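Local coordinates for protein 2,3-dimethylmalate lyase (Aspergillus niger, PDB 3FA4) that belongs to the phosphoenolpyruvate phosphomutase family of TIM-barrel proteins and binds a magnesium ion, at residues Asp17-Ala22 with Arg234-Pro239; Val109-Ile114 with Asp154-Ala159; Ile158-Ser163 with Val186-Gly191. All blocks are in the same frame, centred on the assembly; numbering follows the deposited sequence.

The chain enters the barrel at strand 20-25, after helix 5-13. Contact 1 pairs this first strand with the last, 235-238, so it closes a loop of more than 200 residues that takes in most of the barrel. Contacts 2 and 3 both fall within that loop. Contact 2 joins strand 111-114 to strand 156-161 across helix 134-151. Contact 3 starts on the same strand 156-161 and joins it to strand 186-189 across helix 169-181. The two follow each other and share I158 and A159. I235 of contact 1 packs on V186 of contact 3, so the first and third contacts also meet.

Contact 1 of 3, residues Asp17-Ala22 with Arg234-Pro239; sequences DSFIVA and RIIIFP
I20, V21 and A22 pair in parallel with I235, I236 and I237, the two strand axes coming within 4.8 Å at an angle of only 8°. Four backbone hydrogen bonds hold the pair, and they alternate in direction. I20 N donates to R234 O, and I236 N then donates to I20 O at 2.8 Å. A22 N continues with I236 O at 2.9 Å. F238 N to A22 O is the longest of the four, at 3.3 Å.

The side chains sort onto two faces. On one face, I20 and I235 lie side by side and point the same way, with I20 CD1 3.7 Å from I235 CG1. A22 and I237 follow further along, A22 CB lying 4.1 Å from I237 CG2. L9 and L13 of helix 5-13 pack on I20, and L13 also reaches I235. On the other face, V21 and I236 stand alongside each other.

Two rings extend this second group. F19 has CG anti to its backbone N (chi1 -176°), which brings the far end of the ring over to the neighbouring strand. There F19 CE2 lies 3.6 Å from I236 CG2. A225, A228 and K229 of helix 225-231 also touch F19. The F238 ring takes V21 at its edge, with V21 CG1 nearly in the ring plane and 3.7 Å from F238 CE1. P263 of the second subunit packs on F238.

This is the seam where the first and last strands of the TIM barrel meet. The alternating bonds satisfy polar backbone atoms that are largely buried. The two faces serve different neighbours: I20 and I235 pack on helix 5-13, and I235 meets V186 across the barrel, while F19 and I236 pack on helix 225-231.

Contact 2 of 3, residues Val109-Ile114 with Asp154-Ala159; sequences VAAFHI and DIVVIA
F112 meets I155 with the edge of its ring. I155 CD1 lies close to the ring plane, 3.3 Å from F112 CD2, which is a tight fit. The two side chains cross at about a right angle. V157 runs beside F112 and points the same way, with V157 CG2 4.1 Å from F112 CZ and oblique to the ring. T101 of helix 94-107 also touches F112. With CG between the backbone N and the carbonyl carbon (chi1 54°), the ring end comes nearer strand 156-161. I155 CG1 also approaches V109 O.

H113 behaves differently. Its CB lies 3.8 Å from I158 CB, but the imidazole leads away from strand 156-161. The ring meets F188 edge-to-face and hydrogen-bonds through NE2 to the hydroxyl of Y43. The side chain also touches D86, a ligand of the magnesium ion. On the same face of the sheet, A111 CB lies 3.6 Å from V156 CB and 4.0 Å from I158 CD1.

The strands run parallel, their axes at 27°. V156 N donates to A110 O, and F112 N donates to V156 O. I158 N then bonds to F112 O at 3.1 Å, and I114 N bonds to I158 O. The CA of H113 also approaches I158 O, at 3.4 Å.

The two faces of the sheet differ. A111, H113, V156 and I158 point into the barrel, where the magnesium ion is bound. F112, I114, V157 and A159 point toward the surrounding helices. The backbone bonds pair polar atoms within a buried wall. H113 touches strand 156-161 through CB, while its imidazole turns away and bonds to Y43, consistent with a side chain positioned beside the metal site.

Contact 3 of 3, residues Ile158-Ser163 with Val186-Gly191; sequences IARTDS and VGFLEG
Strands 156-161 and 186-189 form a beta-alpha-beta crossover, with helix 169-181 between them, and this contact pairs them in parallel. A159 N donates to V186 O at 2.8 Å. T161 N donates to F188 O, and E190 N to T161 O. The bond from F188 N to A159 O is weak. A water bridges T161 O and E190 O where the strands end.

I158 CG2 packs on V186 CB and also lies at the edge of the F188 ring. R160 runs over one face of that ring, its CD 3.8 Å from the centroid and 14° off the normal, a CH-pi contact. The R160 chain leaves trans to N (chi1 174°) and stays extended through chi2, carrying CD over the ring, then bends at chi3.

R160 is near the C-terminal end of its strand, the end where TIM-barrel proteins keep their active sites; the magnesium ion is about 6 Å from its side chain. R160 grips D162 side-on with two nitrogens. NE meets OD2 of D162 at 3.0 Å, near the guanidinium plane. NH2 meets OD1 of D162 on its syn lone pair, at a short 2.5 Å. K129 forms a second salt bridge to OD1.

E190 lies over one face of the guanidinium, toward its rim, with CG 4.0 Å from R160 NH2. The carboxylate stacks at 23° to the guanidinium. E190 OE2 is 4.1 Å from R160 NH2 but well out of plane, so no N-H of R160 points at it; E190 OE1 is hydrogen-bonded to N213 ND2. T161 OG1 accepts from S163 N in an ST turn and also bonds to D116.

Contact 1 of 3, residues Asp17-Ala22 with Arg234-Pro239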
ATOM      1  N   ASP B  17     -26.264  -4.204 -30.468  1.00 41.54           N
ATOM      2  CA  ASP B  17     -27.088  -5.239 -29.820  1.00 40.50           C
ATOM      3  C   ASP B  17     -26.758  -5.562 -28.334  1.00 39.21           C
ATOM      4  O   ASP B  17     -27.613  -6.055 -27.600  1.00 38.73           O
ATOM      5  CB  ASP B  17     -27.144  -6.460 -30.706  1.00 40.06           C
ATOM      6  CG  ASP B  17     -28.056  -6.234 -31.906  1.00 44.17           C
ATOM      7  OD1 ASP B  17     -28.792  -5.210 -31.878  1.00 43.41           O
ATOM      8  OD2 ASP B  17     -28.038  -7.062 -32.875  1.00 42.09           O
ATOM      9  N   SER B  18     -25.541  -5.215 -27.921  1.00 38.08           N
ATOM     10  CA  SER B  18     -24.952  -5.574 -26.623  1.00 37.62           C
ATOM     11  C   SER B  18     -25.440  -4.668 -25.559  1.00 36.74           C
ATOM     12  O   SER B  18     -25.370  -3.458 -25.737  1.00 38.21           O
ATOM     13  CB  SER B  18     -23.436  -5.418 -26.615  1.00 36.15           C
ATOM     14  OG  SER B  18     -22.849  -6.349 -27.488  1.00 38.64           O
ATOM     15  N   PHE B  19     -25.863  -5.244 -24.436  1.00 35.25           N
ATOM     16  CA  PHE B  19     -26.296  -4.479 -23.298  1.00 35.22           C
ATOM     17  C   PHE B  19     -25.507  -5.016 -22.124  1.00 35.39           C
ATOM     18  O   PHE B  19     -25.428  -6.222 -21.942  1.00 35.61           O
ATOM     19  CB  PHE B  19     -27.805  -4.650 -23.102  1.00 34.45           C
ATOM     20  CG  PHE B  19     -28.326  -3.825 -22.008  1.00 33.17           C
ATOM     21  CD1 PHE B  19     -28.365  -2.445 -22.150  1.00 32.55           C
ATOM     22  CD2 PHE B  19     -28.755  -4.416 -20.818  1.00 30.94           C
ATOM     23  CE1 PHE B  19     -28.763  -1.632 -21.067  1.00 36.52           C
ATOM     24  CE2 PHE B  19     -29.163  -3.635 -19.747  1.00 35.57           C
ATOM     25  CZ  PHE B  19     -29.165  -2.233 -19.864  1.00 34.08           C
ATOM     26  N   ILE B  20     -24.916  -4.123 -21.344  1.00 36.51           N
ATOM     27  CA  ILE B  20     -24.018  -4.462 -20.220  1.00 36.95           C
ATOM     28  C   ILE B  20     -24.726  -4.315 -18.853  1.00 37.40           C
ATOM     29  O   ILE B  20     -25.287  -3.264 -18.553  1.00 37.36           O
ATOM     30  CB  ILE B  20     -22.733  -3.588 -20.291  1.00 36.68           C
ATOM     31  CG1 ILE B  20     -22.034  -3.834 -21.631  1.00 38.98           C
ATOM     32  CG2 ILE B  20     -21.747  -3.904 -19.124  1.00 35.33           C
ATOM     33  CD1 ILE B  20     -21.880  -2.663 -22.464  1.00 41.93           C
ATOM     34  N   VAL B  21     -24.715  -5.392 -18.062  1.00 36.51           N
ATOM     35  CA  VAL B  21     -25.454  -5.473 -16.831  1.00 35.36           C
ATOM     36  C   VAL B  21     -24.392  -5.740 -15.816  1.00 35.54           C
ATOM     37  O   VAL B  21     -23.741  -6.766 -15.880  1.00 35.74           O
ATOM     38  CB  VAL B  21     -26.546  -6.623 -16.796  1.00 35.30           C
ATOM     39  CG1 VAL B  21     -27.197  -6.670 -15.378  1.00 35.29           C
ATOM     40  CG2 VAL B  21     -27.595  -6.417 -17.862  1.00 32.35           C
ATOM     41  N   ALA B  22     -24.203  -4.815 -14.895  1.00 34.58           N
ATOM     42  CA  ALA B  22     -23.074  -4.896 -14.073  1.00 34.58           C
ATOM     43  C   ALA B  22     -23.467  -4.650 -12.630  1.00 35.40           C
ATOM     44  O   ALA B  22     -23.682  -3.509 -12.232  1.00 35.14           O
ATOM     45  CB  ALA B  22     -21.983  -3.953 -14.561  1.00 35.23           C
ATOM     46  N   ARG B 234     -26.994   1.574 -22.836  1.00 32.76           N
ATOM     47  CA  ARG B 234     -26.011   0.588 -23.172  1.00 33.16           C
ATOM     48  C   ARG B 234     -25.425  -0.106 -21.978  1.00 33.85           C
ATOM     49  O   ARG B 234     -24.907  -1.159 -22.092  1.00 33.99           O
ATOM     50  CB  ARG B 234     -24.948   1.169 -24.052  1.00 32.01           C
ATOM     51  CG  ARG B 234     -25.504   1.766 -25.261  1.00 35.43           C
ATOM     52  CD  ARG B 234     -26.012   0.739 -26.250  1.00 36.69           C
ATOM     53  NE  ARG B 234     -24.974   0.524 -27.216  1.00 40.13           N
ATOM     54  CZ  ARG B 234     -24.259  -0.570 -27.348  1.00 40.02           C
ATOM     55  NH1 ARG B 234     -24.488  -1.635 -26.639  1.00 38.26           N
ATOM     56  NH2 ARG B 234     -23.308  -0.576 -28.227  1.00 42.43           N
ATOM     57  N   ILE B 235     -25.553   0.498 -20.816  1.00 34.27           N
ATOM     58  CA  ILE B 235     -25.056  -0.089 -19.576  1.00 34.33           C
ATOM     59  C   ILE B 235     -26.034   0.250 -18.484  1.00 34.35           C
ATOM     60  O   ILE B 235     -26.547   1.416 -18.380  1.00 33.62           O
ATOM     61  CB  ILE B 235     -23.632   0.456 -19.243  1.00 34.43           C
ATOM     62  CG1 ILE B 235     -22.703   0.303 -20.460  1.00 34.48           C
ATOM     63  CG2 ILE B 235     -23.110  -0.004 -17.831  1.00 32.52           C
ATOM     64  CD1 ILE B 235     -21.409   1.143 -20.412  1.00 37.17           C
ATOM     65  N   ILE B 236     -26.299  -0.769 -17.668  1.00 34.03           N
ATOM     66  CA  ILE B 236     -26.936  -0.565 -16.360  1.00 35.00           C
ATOM     67  C   ILE B 236     -26.036  -1.129 -15.245  1.00 34.90           C
ATOM     68  O   ILE B 236     -25.441  -2.215 -15.381  1.00 35.27           O
ATOM     69  CB  ILE B 236     -28.399  -1.188 -16.346  1.00 35.12           C
ATOM     70  CG1 ILE B 236     -29.233  -0.671 -15.150  1.00 35.02           C
ATOM     71  CG2 ILE B 236     -28.317  -2.729 -16.403  1.00 34.31           C
ATOM     72  CD1 ILE B 236     -30.726  -1.084 -15.226  1.00 33.15           C
ATOM     73  N   ILE B 237     -25.962  -0.381 -14.147  1.00 35.51           N
ATOM     74  CA  ILE B 237     -25.143  -0.689 -12.969  1.00 33.69           C
ATOM     75  C   ILE B 237     -26.050  -0.659 -11.802  1.00 33.83           C
ATOM     76  O   ILE B 237     -27.053  -0.023 -11.868  1.00 34.90           O
ATOM     77  CB  ILE B 237     -23.854   0.239 -12.795  1.00 33.90           C
ATOM     78  CG1 ILE B 237     -24.228   1.709 -12.503  1.00 31.86           C
ATOM     79  CG2 ILE B 237     -22.883   0.035 -14.000  1.00 30.44           C
ATOM     80  CD1 ILE B 237     -23.065   2.575 -12.217  1.00 32.06           C
ATOM     81  N   PHE B 238     -25.765  -1.437 -10.768  1.00 34.73           N
ATOM     82  CA  PHE B 238     -26.586  -1.468  -9.603  1.00 34.61           C
ATOM     83  C   PHE B 238     -25.666  -1.456  -8.438  1.00 35.04           C
ATOM     84  O   PHE B 238     -25.454  -2.511  -7.879  1.00 37.35           O
ATOM     85  CB  PHE B 238     -27.436  -2.767  -9.478  1.00 34.87           C
ATOM     86  CG  PHE B 238     -28.215  -3.147 -10.707  1.00 34.56           C
ATOM     87  CD1 PHE B 238     -27.651  -3.974 -11.683  1.00 35.15           C
ATOM     88  CD2 PHE B 238     -29.547  -2.760 -10.854  1.00 34.65           C
ATOM     89  CE1 PHE B 238     -28.373  -4.335 -12.794  1.00 29.73           C
ATOM     90  CE2 PHE B 238     -30.265  -3.132 -11.975  1.00 33.69           C
ATOM     91  CZ  PHE B 238     -29.671  -3.918 -12.923  1.00 33.21           C
ATOM     92  N   PRO B 239     -25.171  -0.280  -8.006  1.00 35.57           N
ATOM     93  CA  PRO B 239     -24.113  -0.171  -7.027  1.00 35.00           C
ATOM     94  C   PRO B 239     -24.371  -0.811  -5.649  1.00 35.86           C
ATOM     95  O   PRO B 239     -23.422  -1.106  -4.885  1.00 35.36           O
ATOM     96  CB  PRO B 239     -23.964   1.368  -6.874  1.00 35.65           C
ATOM     97  CG  PRO B 239     -24.537   1.966  -8.048  1.00 33.75           C
ATOM     98  CD  PRO B 239     -25.604   1.057  -8.488  1.00 35.46           C
TER

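Contact 2 of 3, residues Val109-Ile114 with Asp154-Ala159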
ATOM      1  N   VAL B 109      -8.474  -2.740 -15.511  1.00 35.06           N
ATOM      2  CA  VAL B 109      -9.828  -2.136 -15.413  1.00 35.30           C
ATOM      3  C   VAL B 109     -10.401  -1.927 -16.805  1.00 34.46           C
ATOM      4  O   VAL B 109      -9.659  -1.471 -17.626  1.00 35.60           O
ATOM      5  CB  VAL B 109      -9.809  -0.858 -14.620  1.00 34.83           C
ATOM      6  CG1 VAL B 109     -11.236  -0.335 -14.478  1.00 35.20           C
ATOM      7  CG2 VAL B 109      -9.230  -1.169 -13.244  1.00 33.68           C
ATOM      8  N   ALA B 110     -11.660  -2.328 -17.084  1.00 33.43           N
ATOM      9  CA  ALA B 110     -12.273  -2.090 -18.398  1.00 33.34           C
ATOM     10  C   ALA B 110     -12.837  -0.653 -18.690  1.00 32.89           C
ATOM     11  O   ALA B 110     -12.845  -0.220 -19.833  1.00 33.84           O
ATOM     12  CB  ALA B 110     -13.306  -3.164 -18.726  1.00 32.34           C
ATOM     13  N   ALA B 111     -13.353   0.033 -17.692  1.00 31.43           N
ATOM     14  CA  ALA B 111     -13.917   1.349 -17.858  1.00 32.96           C
ATOM     15  C   ALA B 111     -13.843   2.023 -16.489  1.00 33.22           C
ATOM     16  O   ALA B 111     -13.781   1.331 -15.509  1.00 34.40           O
ATOM     17  CB  ALA B 111     -15.376   1.238 -18.300  1.00 32.26           C
ATOM     18  N   PHE B 112     -13.838   3.348 -16.414  1.00 33.73           N
ATOM     19  CA  PHE B 112     -13.940   4.034 -15.097  1.00 33.81           C
ATOM     20  C   PHE B 112     -14.747   5.277 -15.305  1.00 33.62           C
ATOM     21  O   PHE B 112     -14.675   5.865 -16.367  1.00 32.27           O
ATOM     22  CB  PHE B 112     -12.553   4.425 -14.516  1.00 35.64           C
ATOM     23  CG  PHE B 112     -11.690   5.250 -15.435  1.00 36.69           C
ATOM     24  CD1 PHE B 112     -11.731   6.632 -15.399  1.00 42.16           C
ATOM     25  CD2 PHE B 112     -10.806   4.651 -16.302  1.00 38.54           C
ATOM     26  CE1 PHE B 112     -10.892   7.402 -16.218  1.00 41.07           C
ATOM     27  CE2 PHE B 112      -9.991   5.401 -17.146  1.00 43.36           C
ATOM     28  CZ  PHE B 112     -10.029   6.782 -17.097  1.00 41.49           C
ATOM     29  N   HIS B 113     -15.562   5.684 -14.351  1.00 32.80           N
ATOM     30  CA  HIS B 113     -16.148   7.020 -14.563  1.00 35.37           C
ATOM     31  C   HIS B 113     -15.437   8.180 -13.853  1.00 35.70           C
ATOM     32  O   HIS B 113     -14.952   7.997 -12.784  1.00 36.38           O
ATOM     33  CB  HIS B 113     -17.680   7.094 -14.336  1.00 35.13           C
ATOM     34  CG  HIS B 113     -18.157   6.470 -13.066  1.00 35.82           C
ATOM     35  ND1 HIS B 113     -18.075   7.109 -11.829  1.00 35.68           N
ATOM     36  CD2 HIS B 113     -18.760   5.276 -12.837  1.00 32.97           C
ATOM     37  CE1 HIS B 113     -18.584   6.319 -10.893  1.00 31.31           C
ATOM     38  NE2 HIS B 113     -19.010   5.203 -11.475  1.00 36.76           N
ATOM     39  N   ILE B 114     -15.468   9.366 -14.467  1.00 37.24           N
ATOM     40  CA  ILE B 114     -14.909  10.638 -13.908  1.00 37.22           C
ATOM     41  C   ILE B 114     -15.975  11.755 -13.929  1.00 36.77           C
ATOM     42  O   ILE B 114     -16.639  11.944 -14.941  1.00 35.73           O
ATOM     43  CB  ILE B 114     -13.599  11.048 -14.677  1.00 38.12           C
ATOM     44  CG1 ILE B 114     -12.400  10.491 -13.931  1.00 38.42           C
ATOM     45  CG2 ILE B 114     -13.418  12.579 -14.803  1.00 34.40           C
ATOM     46  CD1 ILE B 114     -11.247  10.674 -14.646  1.00 41.87           C
ATOM     47  N   ASP B 154      -7.112   0.809 -24.329  1.00 33.87           N
ATOM     48  CA  ASP B 154      -8.522   0.795 -24.733  1.00 33.49           C
ATOM     49  C   ASP B 154      -9.454   0.998 -23.533  1.00 34.56           C
ATOM     50  O   ASP B 154     -10.650   0.830 -23.660  1.00 34.72           O
ATOM     51  CB  ASP B 154      -8.904  -0.578 -25.248  1.00 34.94           C
ATOM     52  CG  ASP B 154      -8.425  -0.858 -26.669  1.00 37.51           C
ATOM     53  OD1 ASP B 154      -8.167   0.106 -27.399  1.00 40.26           O
ATOM     54  OD2 ASP B 154      -8.353  -2.061 -27.058  1.00 36.06           O
ATOM     55  N   ILE B 155      -8.928   1.329 -22.355  1.00 34.14           N
ATOM     56  CA  ILE B 155      -9.805   1.565 -21.237  1.00 33.72           C
ATOM     57  C   ILE B 155     -10.913   2.535 -21.741  1.00 34.78           C
ATOM     58  O   ILE B 155     -10.621   3.440 -22.504  1.00 34.02           O
ATOM     59  CB  ILE B 155      -8.996   2.075 -19.954  1.00 34.32           C
ATOM     60  CG1 ILE B 155      -9.858   1.904 -18.667  1.00 33.58           C
ATOM     61  CG2 ILE B 155      -8.492   3.474 -20.178  1.00 28.08           C
ATOM     62  CD1 ILE B 155      -9.144   2.035 -17.387  1.00 33.50           C
ATOM     63  N   VAL B 156     -12.164   2.284 -21.327  1.00 34.96           N
ATOM     64  CA  VAL B 156     -13.385   3.026 -21.670  1.00 34.23           C
ATOM     65  C   VAL B 156     -13.598   4.217 -20.701  1.00 34.77           C
ATOM     66  O   VAL B 156     -13.720   4.030 -19.526  1.00 35.89           O
ATOM     67  CB  VAL B 156     -14.611   1.994 -21.756  1.00 34.17           C
ATOM     68  CG1 VAL B 156     -15.986   2.661 -21.771  1.00 33.56           C
ATOM     69  CG2 VAL B 156     -14.476   1.099 -22.995  1.00 31.18           C
ATOM     70  N   VAL B 157     -13.578   5.442 -21.209  1.00 35.32           N
ATOM     71  CA  VAL B 157     -13.797   6.634 -20.402  1.00 36.53           C
ATOM     72  C   VAL B 157     -15.284   6.966 -20.301  1.00 36.45           C
ATOM     73  O   VAL B 157     -15.947   7.271 -21.292  1.00 37.67           O
ATOM     74  CB  VAL B 157     -12.955   7.855 -20.896  1.00 36.44           C
ATOM     75  CG1 VAL B 157     -13.103   8.984 -19.948  1.00 37.36           C
ATOM     76  CG2 VAL B 157     -11.462   7.472 -20.910  1.00 35.76           C
ATOM     77  N   ILE B 158     -15.824   6.849 -19.097  1.00 35.94           N
ATOM     78  CA  ILE B 158     -17.202   7.243 -18.874  1.00 33.45           C
ATOM     79  C   ILE B 158     -17.225   8.642 -18.294  1.00 34.52           C
ATOM     80  O   ILE B 158     -16.508   8.856 -17.345  1.00 36.28           O
ATOM     81  CB  ILE B 158     -17.949   6.258 -17.990  1.00 32.80           C
ATOM     82  CG1 ILE B 158     -17.713   4.799 -18.500  1.00 29.51           C
ATOM     83  CG2 ILE B 158     -19.400   6.683 -17.950  1.00 31.05           C
ATOM     84  CD1 ILE B 158     -18.501   3.673 -17.835  1.00 29.25           C
ATOM     85  N   ALA B 159     -17.996   9.572 -18.899  1.00 33.90           N
ATOM     86  CA  ALA B 159     -18.149  10.951 -18.441  1.00 33.91           C
ATOM     87  C   ALA B 159     -19.429  11.061 -17.599  1.00 34.16           C
ATOM     88  O   ALA B 159     -20.522  10.899 -18.080  1.00 35.21           O
ATOM     89  CB  ALA B 159     -18.164  11.938 -19.647  1.00 32.08           C
TER

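Contact 3 of 3, residues Ile158-Ser163 with Val186-Gly191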
ATOM      1  N   ILE B 158     -15.824   6.849 -19.097  1.00 35.94           N
ATOM      2  CA  ILE B 158     -17.202   7.243 -18.874  1.00 33.45           C
ATOM      3  C   ILE B 158     -17.225   8.642 -18.294  1.00 34.52           C
ATOM      4  O   ILE B 158     -16.508   8.856 -17.345  1.00 36.28           O
ATOM      5  CB  ILE B 158     -17.949   6.258 -17.990  1.00 32.80           C
ATOM      6  CG1 ILE B 158     -17.713   4.799 -18.500  1.00 29.51           C
ATOM      7  CG2 ILE B 158     -19.400   6.683 -17.950  1.00 31.05           C
ATOM      8  CD1 ILE B 158     -18.501   3.673 -17.835  1.00 29.25           C
ATOM      9  N   ALA B 159     -17.996   9.572 -18.899  1.00 33.90           N
ATOM     10  CA  ALA B 159     -18.149  10.951 -18.441  1.00 33.91           C
ATOM     11  C   ALA B 159     -19.429  11.061 -17.599  1.00 34.16           C
ATOM     12  O   ALA B 159     -20.522  10.899 -18.080  1.00 35.21           O
ATOM     13  CB  ALA B 159     -18.164  11.938 -19.647  1.00 32.08           C
ATOM     14  N   ARG B 160     -19.274  11.277 -16.307  1.00 34.82           N
ATOM     15  CA  ARG B 160     -20.374  11.458 -15.406  1.00 34.25           C
ATOM     16  C   ARG B 160     -20.574  12.942 -15.077  1.00 33.49           C
ATOM     17  O   ARG B 160     -19.606  13.710 -14.944  1.00 33.21           O
ATOM     18  CB  ARG B 160     -20.069  10.667 -14.132  1.00 35.05           C
ATOM     19  CG  ARG B 160     -21.062  10.880 -13.066  1.00 33.54           C
ATOM     20  CD  ARG B 160     -20.752  10.025 -11.933  1.00 36.68           C
ATOM     21  NE  ARG B 160     -21.172  10.662 -10.702  1.00 36.24           N
ATOM     22  CZ  ARG B 160     -21.529  10.012  -9.602  1.00 33.43           C
ATOM     23  NH1 ARG B 160     -21.488   8.698  -9.558  1.00 31.23           N
ATOM     24  NH2 ARG B 160     -21.893  10.699  -8.538  1.00 31.99           N
ATOM     25  N   THR B 161     -21.836  13.320 -14.943  1.00 33.18           N
ATOM     26  CA  THR B 161     -22.200  14.625 -14.493  1.00 33.83           C
ATOM     27  C   THR B 161     -23.170  14.588 -13.345  1.00 35.10           C
ATOM     28  O   THR B 161     -24.191  13.862 -13.349  1.00 34.76           O
ATOM     29  CB  THR B 161     -22.642  15.585 -15.596  1.00 35.52           C
ATOM     30  OG1 THR B 161     -22.862  16.874 -15.029  1.00 34.04           O
ATOM     31  CG2 THR B 161     -23.900  15.076 -16.438  1.00 34.33           C
ATOM     32  N   ASP B 162     -22.757  15.320 -12.296  1.00 34.99           N
ATOM     33  CA  ASP B 162     -23.547  15.402 -11.087  1.00 35.65           C
ATOM     34  C   ASP B 162     -24.317  16.695 -11.047  1.00 35.75           C
ATOM     35  O   ASP B 162     -24.772  17.089  -9.967  1.00 35.85           O
ATOM     36  CB  ASP B 162     -22.665  15.237  -9.854  1.00 34.92           C
ATOM     37  CG  ASP B 162     -22.146  13.825  -9.721  1.00 35.23           C
ATOM     38  OD1 ASP B 162     -22.839  12.948  -9.175  1.00 39.13           O
ATOM     39  OD2 ASP B 162     -21.065  13.571 -10.217  1.00 36.84           O
ATOM     40  N   SER B 163     -24.471  17.344 -12.213  1.00 35.50           N
ATOM     41  CA  SER B 163     -25.083  18.710 -12.275  1.00 35.73           C
ATOM     42  C   SER B 163     -26.589  18.794 -12.304  1.00 36.06           C
ATOM     43  O   SER B 163     -27.098  19.879 -12.167  1.00 36.98           O
ATOM     44  CB  SER B 163     -24.540  19.517 -13.436  1.00 35.76           C
ATOM     45  OG  SER B 163     -24.904  18.908 -14.643  1.00 35.54           O
ATOM     46  N   VAL B 186     -18.680   7.081 -23.081  1.00 33.28           N
ATOM     47  CA  VAL B 186     -20.006   6.805 -22.539  1.00 33.73           C
ATOM     48  C   VAL B 186     -20.410   8.010 -21.722  1.00 34.48           C
ATOM     49  O   VAL B 186     -19.529   8.662 -21.048  1.00 34.65           O
ATOM     50  CB  VAL B 186     -19.972   5.551 -21.609  1.00 32.91           C
ATOM     51  CG1 VAL B 186     -21.324   5.237 -21.036  1.00 32.13           C
ATOM     52  CG2 VAL B 186     -19.384   4.345 -22.370  1.00 35.09           C
ATOM     53  N   GLY B 187     -21.707   8.328 -21.760  1.00 35.02           N
ATOM     54  CA  GLY B 187     -22.265   9.330 -20.828  1.00 33.46           C
ATOM     55  C   GLY B 187     -23.086   8.822 -19.666  1.00 33.94           C
ATOM     56  O   GLY B 187     -23.854   7.897 -19.803  1.00 32.63           O
ATOM     57  N   PHE B 188     -23.023   9.518 -18.531  1.00 33.71           N
ATOM     58  CA  PHE B 188     -23.580   9.013 -17.253  1.00 33.76           C
ATOM     59  C   PHE B 188     -24.229  10.245 -16.574  1.00 34.30           C
ATOM     60  O   PHE B 188     -23.518  11.064 -15.973  1.00 33.45           O
ATOM     61  CB  PHE B 188     -22.358   8.445 -16.448  1.00 34.36           C
ATOM     62  CG  PHE B 188     -22.661   7.949 -14.991  1.00 33.84           C
ATOM     63  CD1 PHE B 188     -21.726   7.183 -14.315  1.00 32.35           C
ATOM     64  CD2 PHE B 188     -23.847   8.182 -14.364  1.00 31.58           C
ATOM     65  CE1 PHE B 188     -21.965   6.700 -13.059  1.00 33.60           C
ATOM     66  CE2 PHE B 188     -24.054   7.732 -13.123  1.00 33.98           C
ATOM     67  CZ  PHE B 188     -23.094   6.996 -12.457  1.00 34.90           C
ATOM     68  N   LEU B 189     -25.550  10.406 -16.740  1.00 35.22           N
ATOM     69  CA  LEU B 189     -26.357  11.423 -16.060  1.00 35.67           C
ATOM     70  C   LEU B 189     -26.876  10.871 -14.729  1.00 36.59           C
ATOM     71  O   LEU B 189     -27.808  10.039 -14.666  1.00 36.88           O
ATOM     72  CB  LEU B 189     -27.545  11.843 -16.927  1.00 36.83           C
ATOM     73  CG  LEU B 189     -28.089  13.288 -16.957  1.00 35.69           C
ATOM     74  CD1 LEU B 189     -29.594  13.255 -17.267  1.00 34.08           C
ATOM     75  CD2 LEU B 189     -27.837  14.087 -15.714  1.00 33.42           C
ATOM     76  N   GLU B 190     -26.234  11.318 -13.671  1.00 36.51           N
ATOM     77  CA  GLU B 190     -26.501  10.843 -12.335  1.00 35.95           C
ATOM     78  C   GLU B 190     -27.831  11.355 -11.865  1.00 34.84           C
ATOM     79  O   GLU B 190     -28.154  12.553 -11.973  1.00 34.75           O
ATOM     80  CB  GLU B 190     -25.360  11.242 -11.377  1.00 35.62           C
ATOM     81  CG  GLU B 190     -25.646  10.967  -9.827  1.00 37.14           C
ATOM     82  CD  GLU B 190     -25.739   9.454  -9.452  1.00 36.34           C
ATOM     83  OE1 GLU B 190     -25.883   8.583 -10.345  1.00 39.22           O
ATOM     84  OE2 GLU B 190     -25.715   9.128  -8.256  1.00 35.35           O
ATOM     85  N   GLY B 191     -28.615  10.434 -11.357  1.00 33.94           N
ATOM     86  CA  GLY B 191     -29.891  10.779 -10.743  1.00 33.66           C
ATOM     87  C   GLY B 191     -31.016  11.229 -11.641  1.00 33.40           C
ATOM     88  O   GLY B 191     -31.786  12.116 -11.272  1.00 31.86           O
TER
HETATM   89  O   HOH W   1     -26.491  14.653 -12.628  1.00 33.83           O